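Long-range contacts in soluble lytic transglycosylase B3 (Pseudomonas aeruginosa, PDB 5AO7), which probably cleaves the glycan strands of bacterial peptidoglycan as a lytic transglycosylase, binding N-acetylglucosamine in its substrate cleft and also a calcium ion: residues 128-133 with 237-242; 174-179 with 206-211. All coordinates share one frame; numbering follows the deposited sequence.

Interaction 1 (128-133 with 237-242); sequences ARYAVD and STANYL. With NAG (2-acetamido-2-deoxy-beta-D-glucopyranose), chain E.
Tyr130, in the last turn of helix 120-130, lays its side chain against Ala239 and Asn240 of helix 231-244. Its CB meets the methyl CB of Ala239 at 3.9 Å, and with CG anti to the carbonyl carbon (chi1 -68°) the ring runs on past that methyl to Asn240. There the backbone N of Asn240 lies over one face of the ring, while the opposite face carries CG of Arg129, 3.9 Å above the plane and offset toward the rim. The amide of Asn240, turned 61° from the ring plane, brings its OD1 to 3.6 Å from CE1 of Tyr130. No hydrogen bond crosses here; the other end of that amide, ND2, is held by the carbonyl of Tyr215. Ala131 then leaves the helix with positive phi, and the chain turns toward helix 134-145. Both segments belong to the lysozyme-like catalytic domain of the SLT family, where this corner brings the end of one helix against the flank of another. Val132, beyond the turn, is buried and points both methyls at helix 231-244. CG1, anti to the backbone N (chi1 176°), reaches CD1 of Leu242 at 3.9 Å, the two side chains crossing at about a right angle. CG2 settles 3.4 Å from the backbone O of Ala239, while CB of Val132 stands 4.2 Å from CB of Ala239. Val137 of helix 134-145 touches both Val132 and Ala239, and Asp133, at the N-cap position of that helix, directs OD2 to Trp247 NE1 and Gly250 N.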
loop_
_atom_site.group_PDB
_atom_site.type_symbol
_atom_site.label_atom_id
_atom_site.label_comp_id
_atom_site.label_asym_id
_atom_site.label_seq_id
_atom_site.Cartn_x
_atom_site.Cartn_y
_atom_site.Cartn_z
ATOM N N ALA A 128 -19.489 12.828 -4.083
ATOM C CA ALA A 128 -20.552 12.832 -5.079
ATOM C C ALA A 128 -20.012 12.759 -6.506
ATOM O O ALA A 128 -20.501 11.964 -7.311
ATOM C CB ALA A 128 -21.435 14.062 -4.908
ATOM N N ARG A 129 -19.002 13.565 -6.827
ATOM C CA ARG A 129 -18.527 13.623 -8.213
ATOM C C ARG A 129 -17.796 12.360 -8.675
ATOM O O ARG A 129 -17.980 11.924 -9.809
ATOM C CB ARG A 129 -17.606 14.823 -8.445
ATOM C CG ARG A 129 -16.871 14.718 -9.789
ATOM C CD ARG A 129 -16.232 16.012 -10.262
ATOM N NE ARG A 129 -15.507 15.779 -11.514
ATOM C CZ ARG A 129 -15.094 16.734 -12.344
ATOM N NH1 ARG A 129 -15.339 18.007 -12.069
ATOM N NH2 ARG A 129 -14.441 16.413 -13.455
ATOM N N TYR A 130 -16.967 11.773 -7.813
ATOM C CA TYR A 130 -16.165 10.611 -8.216
ATOM C C TYR A 130 -16.781 9.275 -7.816
ATOM O O TYR A 130 -16.304 8.218 -8.232
ATOM C CB TYR A 130 -14.754 10.720 -7.629
ATOM C CG TYR A 130 -14.003 11.857 -8.256
ATOM C CD1 TYR A 130 -13.350 11.694 -9.471
ATOM C CD2 TYR A 130 -13.986 13.105 -7.661
ATOM C CE1 TYR A 130 -12.679 12.749 -10.059
ATOM C CE2 TYR A 130 -13.336 14.161 -8.246
ATOM C CZ TYR A 130 -12.683 13.984 -9.437
ATOM O OH TYR A 130 -12.038 15.060 -10.008
ATOM N N ALA A 131 -17.846 9.338 -7.025
ATOM C CA ALA A 131 -18.502 8.150 -6.491
ATOM C C ALA A 131 -17.498 7.305 -5.730
ATOM O O ALA A 131 -17.334 6.095 -5.987
ATOM C CB ALA A 131 -19.157 7.346 -7.592
ATOM N N VAL A 132 -16.830 7.963 -4.787
ATOM C CA VAL A 132 -15.867 7.326 -3.906
ATOM C C VAL A 132 -16.165 7.819 -2.511
ATOM O O VAL A 132 -16.260 9.018 -2.290
ATOM C CB VAL A 132 -14.406 7.677 -4.246
ATOM C CG1 VAL A 132 -13.460 7.041 -3.222
ATOM C CG2 VAL A 132 -14.039 7.227 -5.670
ATOM N N ASP A 133 -16.270 6.895 -1.568
ATOM C CA ASP A 133 -16.619 7.249 -0.197
ATOM C C ASP A 133 -15.597 8.163 0.443
ATOM O O ASP A 133 -14.418 7.848 0.462
ATOM C CB ASP A 133 -16.767 5.984 0.635
ATOM C CG ASP A 133 -17.881 5.116 0.133
ATOM O OD1 ASP A 133 -19.048 5.408 0.471
ATOM O OD2 ASP A 133 -17.597 4.165 -0.623
ATOM N N SER A 237 -7.761 14.065 -6.290
ATOM C CA SER A 237 -6.813 13.190 -6.960
ATOM C C SER A 237 -6.867 11.777 -6.400
ATOM O O SER A 237 -6.854 10.800 -7.143
ATOM C CB SER A 237 -5.380 13.721 -6.839
ATOM O OG SER A 237 -5.234 14.988 -7.461
ATOM N N THR A 238 -6.887 11.675 -5.072
ATOM C CA THR A 238 -6.965 10.376 -4.403
ATOM C C THR A 238 -8.243 9.642 -4.830
ATOM O O THR A 238 -8.217 8.459 -5.148
ATOM C CB THR A 238 -6.936 10.550 -2.884
ATOM O OG1 THR A 238 -5.680 11.119 -2.508
ATOM C CG2 THR A 238 -7.095 9.197 -2.174
ATOM N N ALA A 239 -9.354 10.365 -4.848
ATOM C CA ALA A 239 -10.637 9.789 -5.258
ATOM C C ALA A 239 -10.608 9.317 -6.700
ATOM O O ALA A 239 -11.106 8.233 -7.024
ATOM C CB ALA A 239 -11.759 10.808 -5.071
ATOM N N ASN A 240 -10.036 10.141 -7.571
ATOM C CA ASN A 240 -9.935 9.806 -8.997
ATOM C C ASN A 240 -9.148 8.524 -9.216
ATOM O O ASN A 240 -9.516 7.678 -10.044
ATOM C CB ASN A 240 -9.279 10.971 -9.747
ATOM C CG ASN A 240 -9.364 10.818 -11.244
ATOM O OD1 ASN A 240 -10.428 10.511 -11.783
ATOM N ND2 ASN A 240 -8.244 11.036 -11.933
ATOM N N TYR A 241 -8.058 8.363 -8.471
ATOM C CA TYR A 241 -7.263 7.133 -8.543
ATOM C C TYR A 241 -8.012 5.921 -7.987
ATOM O O TYR A 241 -7.978 4.832 -8.564
ATOM C CB TYR A 241 -5.951 7.315 -7.780
ATOM C CG TYR A 241 -4.950 6.188 -7.997
ATOM C CD1 TYR A 241 -4.346 5.997 -9.230
ATOM C CD2 TYR A 241 -4.644 5.304 -6.981
ATOM C CE1 TYR A 241 -3.438 4.960 -9.431
ATOM C CE2 TYR A 241 -3.735 4.277 -7.169
ATOM C CZ TYR A 241 -3.134 4.113 -8.393
ATOM O OH TYR A 241 -2.237 3.086 -8.575
ATOM N N LEU A 242 -8.671 6.095 -6.844
ATOM C CA LEU A 242 -9.488 4.995 -6.313
ATOM C C LEU A 242 -10.567 4.570 -7.303
ATOM O O LEU A 242 -10.805 3.370 -7.509
ATOM C CB LEU A 242 -10.128 5.412 -4.992
ATOM C CG LEU A 242 -9.099 5.403 -3.867
ATOM C CD1 LEU A 242 -9.741 5.948 -2.580
ATOM C CD2 LEU A 242 -8.547 3.989 -3.642
HETATM C C1 NAG E . 3.035 2.689 -6.316
HETATM C C2 NAG E . 1.881 3.527 -6.923
HETATM C C3 NAG E . 1.110 2.908 -8.121
HETATM C C4 NAG E . 2.103 2.312 -9.060
HETATM C C5 NAG E . 2.841 1.261 -8.266
HETATM C C6 NAG E . 3.462 0.249 -9.197
HETATM C C7 NAG E . 0.738 5.492 -5.944
HETATM C C8 NAG E . -0.156 5.956 -4.865
HETATM N N2 NAG E . 1.009 4.185 -5.949
HETATM O O1 NAG E . 3.799 3.629 -5.617
HETATM O O3 NAG E . 0.515 4.076 -8.636
HETATM O O4 NAG E . 1.347 1.775 -10.105
HETATM O O5 NAG E . 3.722 2.016 -7.399
HETATM O O6 NAG E . 3.856 -0.913 -8.486
HETATM O O7 NAG E . 1.198 6.268 -6.769
#

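Interaction 2 (174-179 with 206-211); sequences HAQLLA and QFIPTT. With NAG (2-acetamido-2-deoxy-beta-D-glucopyranose), chain E; NAG (2-acetamido-2-deoxy-beta-D-glucopyranose), chain D.
Gln176 reaches Thr210 through its torsions: CG stands anti to the carbonyl carbon and the chain bends at chi2 (-56°), which brings the amide across the start of helix 209-215. Thr210 answers with OG1 between its own backbone N and carbonyl carbon (chi1 54°); this puts the hydroxyl beside the residue's own backbone N-H, so that one amide can meet both. OE1 of Gln176 accepts from Thr210 N at 2.9 Å, in the carbonyl plane and on a lone pair, while NE2 of Gln176 donates to Thr210 OG1 at 3.0 Å, with the hydroxyl oxygen almost exactly in the amide plane. Two bonds from opposite ends of the amide fix its rotation. Pro209 crosses the glutamine at about a right angle and brings CD to 3.1 Å from Gln176 OE1; Ile208 sets CD1 3.7 Å from Gln176 NE2. One turn on, CB of Ala179 packs on CB of Pro209 at 3.7 Å. Leu160 of helix 156-166 also touches Gln176 and Pro209. On the sugar side, Thr211 OG1 and O3 of the chain E NAG share a hydrogen bond of 2.7 Å, Ile208 N makes a weak one to that sugar's O7, and Gln206 OE1 accepts from O3 of the chain D NAG. The pair of glutamine bonds joins helix 170-186 to the loop and helix start that form part of the N-acetylglucosamine-binding cleft of this lysozyme-like transglycosylase domain.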
loop_
_atom_site.group_PDB
_atom_site.type_symbol
_atom_site.label_atom_id
_atom_site.label_comp_id
_atom_site.label_asym_id
_atom_site.label_seq_id
_atom_site.Cartn_x
_atom_site.Cartn_y
_atom_site.Cartn_z
ATOM N N HIS A 174 14.615 6.720 -13.494
ATOM C CA HIS A 174 14.703 7.528 -14.708
ATOM C C HIS A 174 13.317 7.882 -15.234
ATOM O O HIS A 174 13.054 9.040 -15.583
ATOM C CB HIS A 174 15.504 6.795 -15.801
ATOM C CG HIS A 174 16.991 6.910 -15.648
ATOM N ND1 HIS A 174 17.727 6.055 -14.853
ATOM C CD2 HIS A 174 17.880 7.781 -16.186
ATOM C CE1 HIS A 174 19.006 6.389 -14.917
ATOM N NE2 HIS A 174 19.124 7.441 -15.709
ATOM N N ALA A 175 12.425 6.896 -15.271
ATOM C CA ALA A 175 11.068 7.115 -15.756
ATOM C C ALA A 175 10.349 8.142 -14.891
ATOM O O ALA A 175 9.654 9.035 -15.405
ATOM C CB ALA A 175 10.278 5.790 -15.782
ATOM N N GLN A 176 10.501 8.001 -13.576
ATOM C CA GLN A 176 9.788 8.889 -12.663
ATOM C C GLN A 176 10.385 10.276 -12.694
ATOM O O GLN A 176 9.668 11.268 -12.596
ATOM C CB GLN A 176 9.795 8.325 -11.237
ATOM C CG GLN A 176 9.050 6.991 -11.123
ATOM C CD GLN A 176 7.601 7.083 -11.607
ATOM O OE1 GLN A 176 6.930 8.096 -11.425
ATOM N NE2 GLN A 176 7.134 6.031 -12.265
ATOM N N LEU A 177 11.701 10.350 -12.862
ATOM C CA LEU A 177 12.371 11.646 -12.930
ATOM C C LEU A 177 11.925 12.451 -14.149
ATOM O O LEU A 177 11.657 13.643 -14.057
ATOM C CB LEU A 177 13.888 11.440 -12.951
ATOM C CG LEU A 177 14.818 12.665 -12.971
ATOM C CD1 LEU A 177 14.504 13.660 -11.850
ATOM C CD2 LEU A 177 16.247 12.176 -12.828
ATOM N N LEU A 178 11.853 11.815 -15.314
ATOM C CA LEU A 178 11.346 12.520 -16.484
ATOM C C LEU A 178 9.892 12.979 -16.300
ATOM O O LEU A 178 9.543 14.105 -16.647
ATOM C CB LEU A 178 11.466 11.644 -17.731
ATOM C CG LEU A 178 10.873 12.289 -18.987
ATOM C CD1 LEU A 178 11.629 13.565 -19.331
ATOM C CD2 LEU A 178 10.909 11.313 -20.150
ATOM N N ALA A 179 9.042 12.122 -15.739
ATOM C CA ALA A 179 7.664 12.520 -15.448
ATOM C C ALA A 179 7.619 13.697 -14.468
ATOM O O ALA A 179 6.815 14.619 -14.626
ATOM C CB ALA A 179 6.879 11.342 -14.885
ATOM N N GLN A 206 1.072 11.110 -1.865
ATOM C CA GLN A 206 2.204 10.220 -2.083
ATOM C C GLN A 206 2.064 9.474 -3.413
ATOM O O GLN A 206 2.395 8.295 -3.521
ATOM C CB GLN A 206 2.360 9.255 -0.907
ATOM C CG GLN A 206 2.691 10.002 0.390
ATOM C CD GLN A 206 4.140 10.481 0.437
ATOM O OE1 GLN A 206 5.066 9.687 0.583
ATOM N NE2 GLN A 206 4.336 11.785 0.331
ATOM N N PHE A 207 1.550 10.194 -4.413
ATOM C CA PHE A 207 1.616 9.770 -5.809
ATOM C C PHE A 207 3.054 9.761 -6.316
ATOM O O PHE A 207 3.782 10.745 -6.116
ATOM C CB PHE A 207 0.849 10.728 -6.713
ATOM C CG PHE A 207 -0.636 10.537 -6.736
ATOM C CD1 PHE A 207 -1.264 9.532 -6.023
ATOM C CD2 PHE A 207 -1.404 11.373 -7.536
ATOM C CE1 PHE A 207 -2.664 9.369 -6.095
ATOM C CE2 PHE A 207 -2.785 11.224 -7.615
ATOM C CZ PHE A 207 -3.415 10.215 -6.901
ATOM N N ILE A 208 3.467 8.719 -7.029
ATOM C CA ILE A 208 4.725 8.823 -7.775
ATOM C C ILE A 208 4.421 9.657 -9.022
ATOM O O ILE A 208 3.257 9.780 -9.417
ATOM C CB ILE A 208 5.287 7.440 -8.149
ATOM C CG1 ILE A 208 4.293 6.714 -9.054
ATOM C CG2 ILE A 208 5.566 6.620 -6.885
ATOM C CD1 ILE A 208 4.744 5.332 -9.536
ATOM N N PRO A 209 5.442 10.274 -9.620
ATOM C CA PRO A 209 5.207 11.190 -10.741
ATOM C C PRO A 209 4.336 10.641 -11.885
ATOM O O PRO A 209 3.482 11.396 -12.370
ATOM C CB PRO A 209 6.627 11.488 -11.239
ATOM C CG PRO A 209 7.434 11.475 -9.958
ATOM C CD PRO A 209 6.852 10.270 -9.204
ATOM N N THR A 210 4.531 9.395 -12.327
ATOM C CA THR A 210 3.722 8.933 -13.453
ATOM C C THR A 210 2.264 8.789 -13.033
ATOM O O THR A 210 1.360 8.983 -13.841
ATOM C CB THR A 210 4.237 7.591 -14.039
ATOM O OG1 THR A 210 4.327 6.615 -12.992
ATOM C CG2 THR A 210 5.609 7.795 -14.655
ATOM N N THR A 211 2.032 8.464 -11.765
ATOM C CA THR A 211 0.663 8.387 -11.264
ATOM C C THR A 211 0.034 9.778 -11.160
ATOM O O THR A 211 -1.123 9.977 -11.502
ATOM C CB THR A 211 0.627 7.674 -9.908
ATOM O OG1 THR A 211 0.987 6.306 -10.137
ATOM C CG2 THR A 211 -0.793 7.730 -9.331
HETATM C C1 NAG E . 3.035 2.689 -6.316
HETATM C C2 NAG E . 1.881 3.527 -6.923
HETATM C C3 NAG E . 1.110 2.908 -8.121
HETATM C C4 NAG E . 2.103 2.312 -9.060
HETATM C C5 NAG E . 2.841 1.261 -8.266
HETATM C C6 NAG E . 3.462 0.249 -9.197
HETATM C C7 NAG E . 0.738 5.492 -5.944
HETATM C C8 NAG E . -0.156 5.956 -4.865
HETATM N N2 NAG E . 1.009 4.185 -5.949
HETATM O O1 NAG E . 3.799 3.629 -5.617
HETATM O O3 NAG E . 0.515 4.076 -8.636
HETATM O O4 NAG E . 1.347 1.775 -10.105
HETATM O O5 NAG E . 3.722 2.016 -7.399
HETATM O O6 NAG E . 3.856 -0.913 -8.486
HETATM O O7 NAG E . 1.198 6.268 -6.769
HETATM C C1 NAG D . 3.684 6.584 4.745
HETATM C C2 NAG D . 4.615 7.067 3.653
HETATM C C3 NAG D . 4.090 6.712 2.269
HETATM C C4 NAG D . 3.799 5.231 2.215
HETATM C C5 NAG D . 2.867 4.867 3.358
HETATM C C6 NAG D . 2.527 3.342 3.347
HETATM C C7 NAG D . 5.981 9.107 4.005
HETATM C C8 NAG D . 6.005 10.642 3.991
HETATM N N2 NAG D . 4.738 8.480 3.694
HETATM O O3 NAG D . 5.042 7.060 1.258
HETATM O O4 NAG D . 3.202 4.955 0.979
HETATM O O5 NAG D . 3.471 5.191 4.553
HETATM O O6 NAG D . 3.330 2.672 4.316
HETATM O O7 NAG D . 6.979 8.468 4.267
#

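Interactions 1 and 2, with centres about 21 Å apart, meet through helix 231-244 and the chain E NAG. Phe207 of segment 206-211 places CZ 3.5 Å from the backbone O of Ser237, and CG2 of Thr211 lies 3.8 Å from CE1 of Tyr241. Tyr241 leaves helix 231-244 on the side away from segment 128-133, and its OH accepts a hydrogen bond from O3 of the chain E NAG at 2.9 Å. Thr211 OG1 bonds the same O3, so one sugar oxygen is gripped from both contacts. Tyr326 O also binds this sugar, and Glu144 OE1 hydrogen-bonds a NAG in the same cleft. Helix 209-215 precedes helix 231-244 directly in the order of helices.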